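Local coordinates for Alpha/beta hydrolase (Paenibacillus sp. VTT E-133280, PDB 6TJ2), which is an extracellular alpha/beta-hydrolase that probably acts as a methyl salicylate esterase, with structural and functional homology to tobacco salicylic acid binding protein 2, at residues G58-T63 with E277-A282; E62-L67 with V74-Y79; D141-L146 with A152-A157; E158-F163 with P209-L214. All coordinates share one frame; numbering follows the deposited sequence.

Contact 1: residues G58-T63 with E277-A282; sequences GFWDET and ELMVKA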
loop_
_atom_site.group_PDB
_atom_site.type_symbol
_atom_site.label_atom_id
_atom_site.label_comp_id
_atom_site.label_asym_id
_atom_site.label_seq_id
_atom_site.Cartn_x
_atom_site.Cartn_y
_atom_site.Cartn_z
ATOM N N GLY A 58 -18.047 -13.412 -19.901
ATOM C CA GLY A 58 -17.274 -12.615 -20.876
ATOM C C GLY A 58 -16.241 -11.713 -20.231
ATOM O O GLY A 58 -15.316 -11.258 -20.919
ATOM N N PHE A 59 -16.392 -11.431 -18.952
ATOM C CA PHE A 59 -15.392 -10.654 -18.186
ATOM C C PHE A 59 -14.013 -11.231 -18.432
ATOM O O PHE A 59 -13.063 -10.446 -18.454
ATOM C CB PHE A 59 -15.731 -10.695 -16.698
ATOM C CG PHE A 59 -14.849 -9.937 -15.749
ATOM C CD1 PHE A 59 -14.892 -8.568 -15.793
ATOM C CD2 PHE A 59 -13.958 -10.526 -14.893
ATOM C CE1 PHE A 59 -14.168 -7.799 -14.893
ATOM C CE2 PHE A 59 -13.185 -9.740 -14.028
ATOM C CZ PHE A 59 -13.310 -8.395 -14.032
ATOM N N TRP A 60 -13.900 -12.562 -18.464
ATOM C CA TRP A 60 -12.619 -13.294 -18.535
ATOM C C TRP A 60 -12.074 -13.449 -19.953
ATOM O O TRP A 60 -11.020 -14.036 -20.077
ATOM C CB TRP A 60 -12.798 -14.653 -17.890
ATOM C CG TRP A 60 -13.261 -14.615 -16.463
ATOM C CD1 TRP A 60 -14.428 -15.104 -15.984
ATOM C CD2 TRP A 60 -12.524 -14.089 -15.332
ATOM N NE1 TRP A 60 -14.473 -14.919 -14.625
ATOM C CE2 TRP A 60 -13.315 -14.337 -14.192
ATOM C CE3 TRP A 60 -11.271 -13.501 -15.190
ATOM C CZ2 TRP A 60 -12.916 -13.966 -12.915
ATOM C CZ3 TRP A 60 -10.851 -13.160 -13.926
ATOM C CH2 TRP A 60 -11.675 -13.409 -12.815
ATOM N N ASP A 61 -12.730 -12.898 -20.980
ATOM C CA ASP A 61 -12.362 -13.318 -22.354
ATOM C C ASP A 61 -10.866 -13.113 -22.613
ATOM O O ASP A 61 -10.175 -14.075 -23.055
ATOM C CB ASP A 61 -13.189 -12.568 -23.383
ATOM C CG ASP A 61 -14.638 -13.012 -23.527
ATOM O OD1 ASP A 61 -14.974 -14.049 -22.978
ATOM O OD2 ASP A 61 -15.375 -12.196 -24.186
ATOM N N GLU A 62 -10.370 -11.929 -22.371
ATOM C CA GLU A 62 -8.966 -11.587 -22.767
ATOM C C GLU A 62 -7.990 -12.333 -21.873
ATOM O O GLU A 62 -6.958 -12.851 -22.327
ATOM C CB GLU A 62 -8.743 -10.083 -22.730
ATOM C CG GLU A 62 -9.620 -9.261 -23.690
ATOM C CD GLU A 62 -11.054 -8.998 -23.271
ATOM O OE1 GLU A 62 -11.491 -9.330 -22.129
ATOM O OE2 GLU A 62 -11.801 -8.428 -24.137
ATOM N N THR A 63 -8.214 -12.284 -20.584
ATOM C CA THR A 63 -7.290 -12.910 -19.625
ATOM C C THR A 63 -7.286 -14.413 -19.782
ATOM O O THR A 63 -6.195 -15.061 -19.745
ATOM C CB THR A 63 -7.604 -12.422 -18.212
ATOM O OG1 THR A 63 -7.263 -11.039 -18.062
ATOM C CG2 THR A 63 -6.878 -13.221 -17.177
ATOM N N GLU A 277 -0.238 -13.741 -15.935
ATOM C CA GLU A 277 0.989 -14.037 -15.176
ATOM C C GLU A 277 0.740 -13.925 -13.675
ATOM O O GLU A 277 1.240 -14.763 -12.919
ATOM C CB GLU A 277 2.112 -13.111 -15.627
ATOM C CG GLU A 277 2.552 -13.336 -17.055
ATOM C CD GLU A 277 3.477 -12.221 -17.541
ATOM O OE1 GLU A 277 3.657 -11.190 -16.822
ATOM O OE2 GLU A 277 4.012 -12.369 -18.633
ATOM N N LEU A 278 -0.008 -12.938 -13.252
ATOM C CA LEU A 278 -0.335 -12.795 -11.834
ATOM C C LEU A 278 -1.185 -13.942 -11.314
ATOM O O LEU A 278 -0.994 -14.450 -10.184
ATOM C CB LEU A 278 -1.050 -11.476 -11.531
ATOM C CG LEU A 278 -0.163 -10.231 -11.668
ATOM C CD1 LEU A 278 -1.010 -8.990 -11.660
ATOM C CD2 LEU A 278 0.898 -10.202 -10.550
ATOM N N MET A 279 -2.112 -14.410 -12.149
ATOM C CA MET A 279 -2.971 -15.532 -11.738
ATOM C C MET A 279 -2.161 -16.804 -11.630
ATOM O O MET A 279 -2.412 -17.611 -10.729
ATOM C CB MET A 279 -4.125 -15.697 -12.733
ATOM C CG MET A 279 -5.090 -14.539 -12.632
ATOM S SD MET A 279 -6.294 -14.576 -13.942
ATOM C CE MET A 279 -7.582 -13.501 -13.312
ATOM N N VAL A 280 -1.149 -17.001 -12.493
ATOM C CA VAL A 280 -0.241 -18.164 -12.313
ATOM C C VAL A 280 0.548 -18.000 -11.029
ATOM O O VAL A 280 0.755 -18.954 -10.318
ATOM C CB VAL A 280 0.649 -18.302 -13.566
ATOM C CG1 VAL A 280 1.756 -19.350 -13.379
ATOM C CG2 VAL A 280 -0.189 -18.632 -14.797
ATOM N N LYS A 281 1.060 -16.808 -10.741
ATOM C CA LYS A 281 1.845 -16.587 -9.500
ATOM C C LYS A 281 1.008 -16.851 -8.249
ATOM O O LYS A 281 1.485 -17.412 -7.258
ATOM C CB LYS A 281 2.329 -15.146 -9.438
ATOM C CG LYS A 281 3.673 -14.869 -10.089
ATOM C CD LYS A 281 4.085 -13.411 -9.808
ATOM C CE LYS A 281 4.806 -13.047 -8.525
ATOM N NZ LYS A 281 5.511 -11.735 -8.716
ATOM N N ALA A 282 -0.317 -16.586 -8.310
ATOM C CA ALA A 282 -1.238 -16.823 -7.204
ATOM C C ALA A 282 -1.700 -18.289 -7.152
ATOM O O ALA A 282 -1.932 -18.817 -6.081
ATOM C CB ALA A 282 -2.392 -15.851 -7.322
#
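Thr63 and Met279 mark the closest backbone approach, with CA atoms 9.4 Å apart, a separation that side chains have to span. One partner is a 3-10 turn running into the first turn of helix 61-69; the other lies within helix 272-283, near the end of the modelled chain. Met279 does the spanning. Its chain is extended beyond CG (chi2 171°, chi3 162°), which carries sulfur and methyl straight across to the other segment. The terminal CE ends 3.3 Å from Trp60 CZ3, on the six-membered side of the indole, a close apolar approach made at an oblique slant to the ring. One bond short of the tip, Met279 SD rests 3.6 Å from Thr63 CG2, the two side chains nearly perpendicular. Thr63 presents its methyl branch here, while its OG1 is hydrogen-bonded to the carbonyl oxygen of Val268. Phe59 adds a local support: its CD2 sits 3.8 Å above the plane of the Trp60 ring, over the centre of that ring. Leu114 of strand 111-117 touches both Trp60 and Met279, so the 3-10 turn before helix 61-69 and helix 272-283 meet over that strand, with Phe140 also against Met279.

Contact 2: residues E62-L67 with V74-Y79; sequences ETASEL and VYTPEY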
loop_
_atom_site.group_PDB
_atom_site.type_symbol
_atom_site.label_atom_id
_atom_site.label_comp_id
_atom_site.label_asym_id
_atom_site.label_seq_id
_atom_site.Cartn_x
_atom_site.Cartn_y
_atom_site.Cartn_z
ATOM N N GLU A 62 -10.370 -11.929 -22.371
ATOM C CA GLU A 62 -8.966 -11.587 -22.767
ATOM C C GLU A 62 -7.990 -12.333 -21.873
ATOM O O GLU A 62 -6.958 -12.851 -22.327
ATOM C CB GLU A 62 -8.743 -10.083 -22.730
ATOM C CG GLU A 62 -9.620 -9.261 -23.690
ATOM C CD GLU A 62 -11.054 -8.998 -23.271
ATOM O OE1 GLU A 62 -11.491 -9.330 -22.129
ATOM O OE2 GLU A 62 -11.801 -8.428 -24.137
ATOM N N THR A 63 -8.214 -12.284 -20.584
ATOM C CA THR A 63 -7.290 -12.910 -19.625
ATOM C C THR A 63 -7.286 -14.413 -19.782
ATOM O O THR A 63 -6.195 -15.061 -19.745
ATOM C CB THR A 63 -7.604 -12.422 -18.212
ATOM O OG1 THR A 63 -7.263 -11.039 -18.062
ATOM C CG2 THR A 63 -6.878 -13.221 -17.177
ATOM N N ALA A 64 -8.448 -15.028 -19.987
ATOM C CA ALA A 64 -8.479 -16.485 -20.231
ATOM C C ALA A 64 -7.687 -16.862 -21.502
ATOM O O ALA A 64 -6.998 -17.860 -21.467
ATOM C CB ALA A 64 -9.940 -16.940 -20.316
ATOM N N SER A 65 -7.834 -16.057 -22.531
ATOM C CA SER A 65 -7.107 -16.300 -23.801
ATOM C C SER A 65 -5.609 -16.256 -23.515
ATOM O O SER A 65 -4.843 -17.138 -23.991
ATOM C CB SER A 65 -7.437 -15.273 -24.809
ATOM O OG SER A 65 -6.627 -15.417 -25.948
ATOM N N GLU A 66 -5.131 -15.315 -22.715
ATOM C CA GLU A 66 -3.674 -15.237 -22.393
ATOM C C GLU A 66 -3.249 -16.413 -21.530
ATOM O O GLU A 66 -2.113 -16.909 -21.673
ATOM C CB GLU A 66 -3.329 -13.877 -21.788
ATOM C CG GLU A 66 -3.467 -12.738 -22.769
ATOM C CD GLU A 66 -2.571 -12.802 -23.986
ATOM O OE1 GLU A 66 -1.427 -13.208 -23.818
ATOM O OE2 GLU A 66 -3.029 -12.348 -25.064
ATOM N N LEU A 67 -4.059 -16.854 -20.583
ATOM C CA LEU A 67 -3.746 -18.056 -19.793
ATOM C C LEU A 67 -3.622 -19.274 -20.692
ATOM O O LEU A 67 -2.688 -20.094 -20.465
ATOM C CB LEU A 67 -4.794 -18.291 -18.714
ATOM C CG LEU A 67 -4.664 -17.439 -17.471
ATOM C CD1 LEU A 67 -5.959 -17.554 -16.638
ATOM C CD2 LEU A 67 -3.460 -17.821 -16.653
ATOM N N VAL A 74 -8.485 -23.408 -19.070
ATOM C CA VAL A 74 -9.275 -22.345 -18.398
ATOM C C VAL A 74 -10.761 -22.572 -18.688
ATOM O O VAL A 74 -11.157 -22.583 -19.875
ATOM C CB VAL A 74 -8.857 -20.944 -18.831
ATOM C CG1 VAL A 74 -9.625 -19.890 -18.054
ATOM C CG2 VAL A 74 -7.354 -20.727 -18.702
ATOM N N TYR A 75 -11.554 -22.706 -17.653
ATOM C CA TYR A 75 -13.037 -22.800 -17.719
ATOM C C TYR A 75 -13.611 -21.508 -17.155
ATOM O O TYR A 75 -13.150 -21.032 -16.084
ATOM C CB TYR A 75 -13.551 -23.995 -16.938
ATOM C CG TYR A 75 -13.060 -25.307 -17.467
ATOM C CD1 TYR A 75 -11.967 -25.947 -16.893
ATOM C CD2 TYR A 75 -13.643 -25.876 -18.572
ATOM C CE1 TYR A 75 -11.464 -27.131 -17.398
ATOM C CE2 TYR A 75 -13.174 -27.083 -19.055
ATOM C CZ TYR A 75 -12.099 -27.703 -18.478
ATOM O OH TYR A 75 -11.646 -28.911 -18.980
ATOM N N THR A 76 -14.534 -20.893 -17.853
ATOM C CA THR A 76 -15.228 -19.649 -17.429
ATOM C C THR A 76 -16.739 -19.873 -17.442
ATOM O O THR A 76 -17.407 -19.376 -18.336
ATOM C CB THR A 76 -14.840 -18.471 -18.304
ATOM O OG1 THR A 76 -15.172 -18.675 -19.682
ATOM C CG2 THR A 76 -13.344 -18.242 -18.253
ATOM N N PRO A 77 -17.272 -20.603 -16.476
ATOM C CA PRO A 77 -18.708 -20.909 -16.478
ATOM C C PRO A 77 -19.536 -19.652 -16.276
ATOM O O PRO A 77 -19.163 -18.749 -15.489
ATOM C CB PRO A 77 -18.858 -21.860 -15.287
ATOM C CG PRO A 77 -17.692 -21.525 -14.382
ATOM C CD PRO A 77 -16.579 -21.200 -15.338
ATOM N N GLU A 78 -20.705 -19.660 -16.872
ATOM C CA GLU A 78 -21.753 -18.719 -16.468
ATOM C C GLU A 78 -22.568 -19.367 -15.328
ATOM O O GLU A 78 -22.481 -20.606 -15.110
ATOM C CB GLU A 78 -22.681 -18.420 -17.643
ATOM C CG GLU A 78 -23.611 -17.254 -17.411
ATOM C CD GLU A 78 -22.805 -16.086 -16.896
ATOM O OE1 GLU A 78 -22.279 -15.344 -17.765
ATOM O OE2 GLU A 78 -22.764 -15.883 -15.666
ATOM N N TYR A 79 -23.253 -18.544 -14.550
ATOM C CA TYR A 79 -24.008 -19.060 -13.393
ATOM C C TYR A 79 -25.410 -18.457 -13.353
ATOM O O TYR A 79 -25.677 -17.536 -14.053
ATOM C CB TYR A 79 -23.172 -18.955 -12.117
ATOM C CG TYR A 79 -22.655 -17.600 -11.697
ATOM C CD1 TYR A 79 -23.484 -16.604 -11.208
ATOM C CD2 TYR A 79 -21.297 -17.363 -11.687
ATOM C CE1 TYR A 79 -22.965 -15.408 -10.729
ATOM C CE2 TYR A 79 -20.765 -16.172 -11.219
ATOM C CZ TYR A 79 -21.599 -15.192 -10.736
ATOM O OH TYR A 79 -21.093 -14.040 -10.240
#
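Val74, on edge strand 73-75, packs against Ala64 and Leu67 of helix 61-69, and its CA lies 6.2 Å from that of Ala64, near enough for short side chains to meet. From CB, the bond directed toward the helix, the valine divides into two methyls with different main partners. CG1, anti to the backbone N (chi1 -176°), goes to the CB of Ala64 at 3.7 Å. CG2 goes to the next helical turn, where it lies 3.5 Å from Leu67 CB and 4.0 Å from Leu67 CD1; the leucine side chain lies across that of the valine. The same methyl, Val74 CG2, also comes within 4.0 Å of Ala64 O, so it touches backbone as well as side chain. The valine therefore bridges residues i and i+3 of one helix face. Farther along the chain Thr76 adds a looser touch, its CG2 4.2 Å from Ala64 CB, and the same residue also meets Trp60. Helix and strand are consecutive members of the beta-alpha-beta unit that begins with strand 46-50. Between residues 62-67 and 74-79 the side chains meet carbon against carbon, so their fit rests on shape and hydrophobic burial; a polar tie is added at the backbone, where Val74 O is hydrogen-bonded by NH2 of Arg68 from the same helix.

Contact 3: residues D141-L146 with A152-A157; sequences DAFAPL and ADQFPA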
loop_
_atom_site.group_PDB
_atom_site.type_symbol
_atom_site.label_atom_id
_atom_site.label_comp_id
_atom_site.label_asym_id
_atom_site.label_seq_id
_atom_site.Cartn_x
_atom_site.Cartn_y
_atom_site.Cartn_z
ATOM N N ASP A 141 -9.250 -9.792 -5.837
ATOM C CA ASP A 141 -10.025 -8.563 -5.577
ATOM C C ASP A 141 -11.461 -9.007 -5.284
ATOM O O ASP A 141 -12.424 -8.503 -5.893
ATOM C CB ASP A 141 -9.923 -7.555 -6.706
ATOM C CG ASP A 141 -8.556 -6.932 -6.812
ATOM O OD1 ASP A 141 -7.740 -7.172 -5.977
ATOM O OD2 ASP A 141 -8.361 -6.096 -7.725
ATOM N N ALA A 142 -11.554 -9.932 -4.340
ATOM C CA ALA A 142 -12.785 -10.654 -4.045
ATOM C C ALA A 142 -13.178 -10.495 -2.582
ATOM O O ALA A 142 -12.344 -10.289 -1.684
ATOM C CB ALA A 142 -12.692 -12.117 -4.426
ATOM N N PHE A 143 -14.463 -10.606 -2.345
ATOM C CA PHE A 143 -15.004 -10.632 -0.978
ATOM C C PHE A 143 -14.790 -12.007 -0.386
ATOM O O PHE A 143 -14.867 -13.044 -1.089
ATOM C CB PHE A 143 -16.492 -10.276 -1.005
ATOM C CG PHE A 143 -16.737 -8.915 -1.575
ATOM C CD1 PHE A 143 -16.397 -7.800 -0.820
ATOM C CD2 PHE A 143 -17.207 -8.728 -2.869
ATOM C CE1 PHE A 143 -16.560 -6.524 -1.362
ATOM C CE2 PHE A 143 -17.318 -7.460 -3.407
ATOM C CZ PHE A 143 -17.050 -6.368 -2.642
ATOM N N ALA A 144 -14.555 -12.056 0.914
ATOM C CA ALA A 144 -14.463 -13.307 1.684
ATOM C C ALA A 144 -15.264 -13.122 2.955
ATOM O O ALA A 144 -14.666 -12.958 4.023
ATOM C CB ALA A 144 -12.999 -13.614 1.918
ATOM N N PRO A 145 -16.597 -13.074 2.880
ATOM C CA PRO A 145 -17.371 -12.903 4.104
ATOM C C PRO A 145 -16.982 -13.983 5.115
ATOM O O PRO A 145 -16.647 -15.118 4.782
ATOM C CB PRO A 145 -18.829 -13.071 3.677
ATOM C CG PRO A 145 -18.772 -12.731 2.197
ATOM C CD PRO A 145 -17.437 -13.217 1.673
ATOM N N LEU A 146 -17.098 -13.598 6.392
ATOM C CA LEU A 146 -17.050 -14.605 7.476
ATOM C C LEU A 146 -18.403 -15.308 7.573
ATOM O O LEU A 146 -19.418 -14.776 7.077
ATOM C CB LEU A 146 -16.726 -13.884 8.798
ATOM C CG LEU A 146 -15.389 -13.136 8.832
ATOM C CD1 LEU A 146 -15.164 -12.433 10.188
ATOM C CD2 LEU A 146 -14.240 -14.063 8.550
ATOM N N ALA A 152 -22.888 -7.799 1.045
ATOM C CA ALA A 152 -23.241 -6.393 1.306
ATOM C C ALA A 152 -22.729 -5.958 2.699
ATOM O O ALA A 152 -22.266 -4.780 2.784
ATOM C CB ALA A 152 -24.756 -6.230 1.204
ATOM N N ASP A 153 -22.703 -6.873 3.643
ATOM C CA ASP A 153 -22.205 -6.605 5.019
ATOM C C ASP A 153 -20.757 -6.111 4.969
ATOM O O ASP A 153 -20.281 -5.549 5.968
ATOM C CB ASP A 153 -22.308 -7.820 5.935
ATOM C CG ASP A 153 -23.709 -8.179 6.463
ATOM O OD1 ASP A 153 -24.574 -7.262 6.446
ATOM O OD2 ASP A 153 -23.853 -9.330 6.881
ATOM N N GLN A 154 -19.973 -6.419 3.942
ATOM C CA GLN A 154 -18.548 -6.061 3.923
ATOM C C GLN A 154 -18.347 -4.596 3.634
ATOM O O GLN A 154 -17.251 -4.096 3.875
ATOM C CB GLN A 154 -17.835 -6.848 2.808
ATOM C CG GLN A 154 -17.978 -8.367 2.900
ATOM C CD GLN A 154 -17.825 -8.926 4.281
ATOM O OE1 GLN A 154 -16.790 -8.657 4.945
ATOM N NE2 GLN A 154 -18.827 -9.647 4.759
ATOM N N PHE A 155 -19.372 -3.895 3.145
ATOM C CA PHE A 155 -19.173 -2.500 2.690
ATOM C C PHE A 155 -19.248 -1.507 3.852
ATOM O O PHE A 155 -19.918 -1.738 4.850
ATOM C CB PHE A 155 -20.212 -2.129 1.636
ATOM C CG PHE A 155 -19.868 -2.686 0.273
ATOM C CD1 PHE A 155 -19.257 -1.889 -0.677
ATOM C CD2 PHE A 155 -20.138 -4.015 -0.001
ATOM C CE1 PHE A 155 -18.903 -2.425 -1.909
ATOM C CE2 PHE A 155 -19.830 -4.520 -1.255
ATOM C CZ PHE A 155 -19.233 -3.713 -2.207
ATOM N N PRO A 156 -18.657 -0.312 3.668
ATOM C CA PRO A 156 -18.927 0.799 4.589
ATOM C C PRO A 156 -20.433 1.057 4.647
ATOM O O PRO A 156 -21.142 0.815 3.655
ATOM C CB PRO A 156 -18.166 1.968 3.977
ATOM C CG PRO A 156 -17.129 1.346 3.079
ATOM C CD PRO A 156 -17.740 0.057 2.572
ATOM N N ALA A 157 -20.918 1.585 5.778
ATOM C CA ALA A 157 -22.357 1.814 5.988
ATOM C C ALA A 157 -22.976 2.655 4.862
ATOM O O ALA A 157 -24.125 2.321 4.465
ATOM C CB ALA A 157 -22.565 2.472 7.344
#
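Phe143 and Phe155 bring their rings together obliquely: the planes are inclined at 43° and the centroids lie 5.3 Å apart. The touching atoms are at the far ends of both rings, Phe143 CZ being 3.5 Å from Phe155 CZ, and one side chain is set roughly perpendicular to the other. Gln154 lies against the nearer part of the Phe143 ring, its CB 4.0 Å from Phe143 CD1. These two chains are antiparallel in direction, with the amide and ring planes 56° apart. A bend at chi2 (-43°) turns the glutamine amide back toward Pro145, where NE2 comes within 3.6 Å of Pro145 CB. That nitrogen is bound elsewhere, to the backbone O of Ser150 and to Gln149 OE1, so the intervening turn holds the amide in place. Replacing Phe143 by an alanine would probably leave the end of the Phe155 ring and the aliphatic part of Gln154 without their packing partner. Phe143 also reaches residues of a likely Ser-His-Asp triad and nucleophile elbow, and its backbone is hydrogen-bonded to Ser117, the probable nucleophile. Aromatic and aliphatic carbon fills the interface, while the buried amide nitrogen of Gln154 is paid for by two acceptors in the connecting turn.

Contact 4: residues E158-F163 with P209-L214; sequences ESLKSF and PLFEKL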
loop_
_atom_site.group_PDB
_atom_site.type_symbol
_atom_site.label_atom_id
_atom_site.label_comp_id
_atom_site.label_asym_id
_atom_site.label_seq_id
_atom_site.Cartn_x
_atom_site.Cartn_y
_atom_site.Cartn_z
ATOM N N GLU A 158 -22.265 3.649 4.380
ATOM C CA GLU A 158 -22.801 4.612 3.361
ATOM C C GLU A 158 -23.016 3.847 2.039
ATOM O O GLU A 158 -24.093 4.004 1.423
ATOM C CB GLU A 158 -21.846 5.787 3.139
ATOM C CG GLU A 158 -21.518 6.541 4.418
ATOM C CD GLU A 158 -20.656 5.820 5.463
ATOM O OE1 GLU A 158 -19.760 5.041 5.079
ATOM O OE2 GLU A 158 -20.885 6.051 6.686
ATOM N N SER A 159 -22.040 3.017 1.640
ATOM C CA SER A 159 -22.150 2.194 0.401
ATOM C C SER A 159 -23.276 1.179 0.589
ATOM O O SER A 159 -24.077 0.899 -0.365
ATOM C CB SER A 159 -20.857 1.483 0.090
ATOM O OG SER A 159 -19.802 2.390 -0.161
ATOM N N LEU A 160 -23.391 0.531 1.728
ATOM C CA LEU A 160 -24.448 -0.443 1.934
ATOM C C LEU A 160 -25.827 0.213 1.763
ATOM O O LEU A 160 -26.710 -0.382 1.105
ATOM C CB LEU A 160 -24.281 -1.069 3.316
ATOM C CG LEU A 160 -25.392 -1.952 3.764
ATOM C CD1 LEU A 160 -25.523 -3.090 2.797
ATOM C CD2 LEU A 160 -25.146 -2.466 5.174
ATOM N N LYS A 161 -26.013 1.364 2.384
ATOM C CA LYS A 161 -27.305 2.089 2.249
ATOM C C LYS A 161 -27.568 2.425 0.769
ATOM O O LYS A 161 -28.708 2.201 0.352
ATOM C CB LYS A 161 -27.319 3.313 3.168
ATOM C CG LYS A 161 -28.665 4.033 3.265
ATOM C CD LYS A 161 -28.653 5.166 4.290
ATOM C CE LYS A 161 -27.625 4.999 5.397
ATOM N NZ LYS A 161 -27.808 5.971 6.505
ATOM N N SER A 162 -26.575 2.870 0.032
ATOM C CA SER A 162 -26.654 3.242 -1.400
ATOM C C SER A 162 -27.112 2.009 -2.198
ATOM O O SER A 162 -28.053 2.115 -3.029
ATOM C CB SER A 162 -25.374 3.785 -1.883
ATOM O OG SER A 162 -25.254 3.740 -3.300
ATOM N N PHE A 163 -26.559 0.824 -1.947
ATOM C CA PHE A 163 -26.966 -0.410 -2.653
ATOM C C PHE A 163 -28.410 -0.763 -2.289
ATOM O O PHE A 163 -29.156 -1.154 -3.166
ATOM C CB PHE A 163 -26.073 -1.610 -2.319
ATOM C CG PHE A 163 -24.698 -1.577 -2.938
ATOM C CD1 PHE A 163 -24.489 -1.121 -4.225
ATOM C CD2 PHE A 163 -23.621 -2.084 -2.212
ATOM C CE1 PHE A 163 -23.206 -1.107 -4.771
ATOM C CE2 PHE A 163 -22.348 -2.100 -2.776
ATOM C CZ PHE A 163 -22.141 -1.576 -4.035
ATOM N N PRO A 209 -28.644 -12.356 -3.782
ATOM C CA PRO A 209 -27.437 -13.018 -3.328
ATOM C C PRO A 209 -26.452 -12.070 -2.642
ATOM O O PRO A 209 -25.579 -12.593 -1.926
ATOM C CB PRO A 209 -26.843 -13.622 -4.611
ATOM C CG PRO A 209 -28.036 -13.786 -5.513
ATOM C CD PRO A 209 -28.886 -12.553 -5.217
ATOM N N LEU A 210 -26.530 -10.802 -2.909
ATOM C CA LEU A 210 -25.596 -9.829 -2.280
ATOM C C LEU A 210 -25.961 -9.621 -0.815
ATOM O O LEU A 210 -25.096 -9.247 -0.029
ATOM C CB LEU A 210 -25.642 -8.518 -3.046
ATOM C CG LEU A 210 -24.835 -8.459 -4.342
ATOM C CD1 LEU A 210 -25.246 -9.536 -5.336
ATOM C CD2 LEU A 210 -25.020 -7.074 -4.975
ATOM N N PHE A 211 -27.211 -9.830 -0.433
ATOM C CA PHE A 211 -27.704 -9.504 0.922
ATOM C C PHE A 211 -27.954 -10.756 1.750
ATOM O O PHE A 211 -28.187 -10.625 2.983
ATOM C CB PHE A 211 -28.971 -8.665 0.836
ATOM C CG PHE A 211 -28.735 -7.302 0.270
ATOM C CD1 PHE A 211 -28.360 -6.269 1.120
ATOM C CD2 PHE A 211 -28.844 -7.041 -1.074
ATOM C CE1 PHE A 211 -28.095 -5.008 0.619
ATOM C CE2 PHE A 211 -28.602 -5.767 -1.563
ATOM C CZ PHE A 211 -28.199 -4.762 -0.732
ATOM N N GLU A 212 -27.872 -11.956 1.199
ATOM C CA GLU A 212 -28.096 -13.204 1.975
ATOM C C GLU A 212 -26.924 -13.464 2.907
ATOM O O GLU A 212 -25.724 -13.374 2.527
ATOM C CB GLU A 212 -28.307 -14.387 1.037
ATOM C CG GLU A 212 -29.599 -14.381 0.289
ATOM C CD GLU A 212 -29.708 -15.573 -0.620
ATOM O OE1 GLU A 212 -29.184 -15.523 -1.736
ATOM O OE2 GLU A 212 -30.356 -16.568 -0.194
ATOM N N LYS A 213 -27.238 -13.819 4.148
ATOM C CA LYS A 213 -26.245 -14.300 5.128
ATOM C C LYS A 213 -25.751 -15.665 4.730
ATOM O O LYS A 213 -26.592 -16.517 4.382
ATOM C CB LYS A 213 -26.877 -14.403 6.515
ATOM C CG LYS A 213 -27.437 -13.102 7.008
ATOM C CD LYS A 213 -26.593 -11.878 6.876
ATOM C CE LYS A 213 -27.042 -10.885 7.934
ATOM N NZ LYS A 213 -26.581 -9.477 7.675
ATOM N N LEU A 214 -24.446 -15.887 4.685
ATOM C CA LEU A 214 -23.910 -17.172 4.238
ATOM C C LEU A 214 -23.444 -18.039 5.388
ATOM O O LEU A 214 -22.740 -17.562 6.264
ATOM C CB LEU A 214 -22.787 -16.872 3.244
ATOM C CG LEU A 214 -23.187 -16.000 2.063
ATOM C CD1 LEU A 214 -21.981 -15.695 1.225
ATOM C CD2 LEU A 214 -24.237 -16.695 1.202
#
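Phe211 is the side chain that closes this contact, reaching helix 157-170 with the far end of its ring. Phe211 CE1 meets Leu160 CD1 at 3.9 Å, and Phe211 CZ meets the CB of Phe163 at 4.1 Å, so adjoining ring atoms touch residues one turn apart on the helix. Both approaches are oblique to the ring. The backbones stay well separated, 9.7 Å between the CA atoms of Leu160 and Phe211, which leaves the aromatic side chain to span the interval. Leu160 has CG anti to its backbone N (chi1 172°), and its CD1 branch comes forward to the ring. Phe163 offers only the root of its side chain here; its own ring leads away and forms an edge-to-face pair with Phe155. In the next shell, Phe211 also packs on Ala152 and Ile175, and Arg167, farther along the same helix, makes a cation-pi interaction with it. The weakly bonded helix 208-211 is tied to the loop before helix 157-170 by backbone hydrogen bonding between Leu210 and Ala152, and Lys213 makes a salt bridge to Asp153. Both segments belong to the insertion between strands 134-139 and 226-231, the place of the cap in many alpha/beta hydrolases. Across the two segments the contact is purely apolar; the charged ties, Arg167 to the ring and Lys213 to Asp153, use partners outside the pair.

From the N terminus, contacts 1 and 2 open together, sharing Glu62 and Thr63 at the start of helix 61-69. Contact 2 closes almost at once on strand 73-75, a short local loop, whereas contact 1 stays open until the C-terminal helix 272-283 and so encloses most of the chain. Within that long loop, contact 3 closes a short turn after strand 134-139, and contact 4 follows in series, spanning residues 158-163 to 209-214; none of the loops cross. Contacts 1 and 2 touch through packing such as Val280 against Leu67, and contacts 3 and 4 adjoin in the inserted region. The two pairs lie on opposite sides of the chain's centre, contacts 1 and 4 about 27 Å apart between centres.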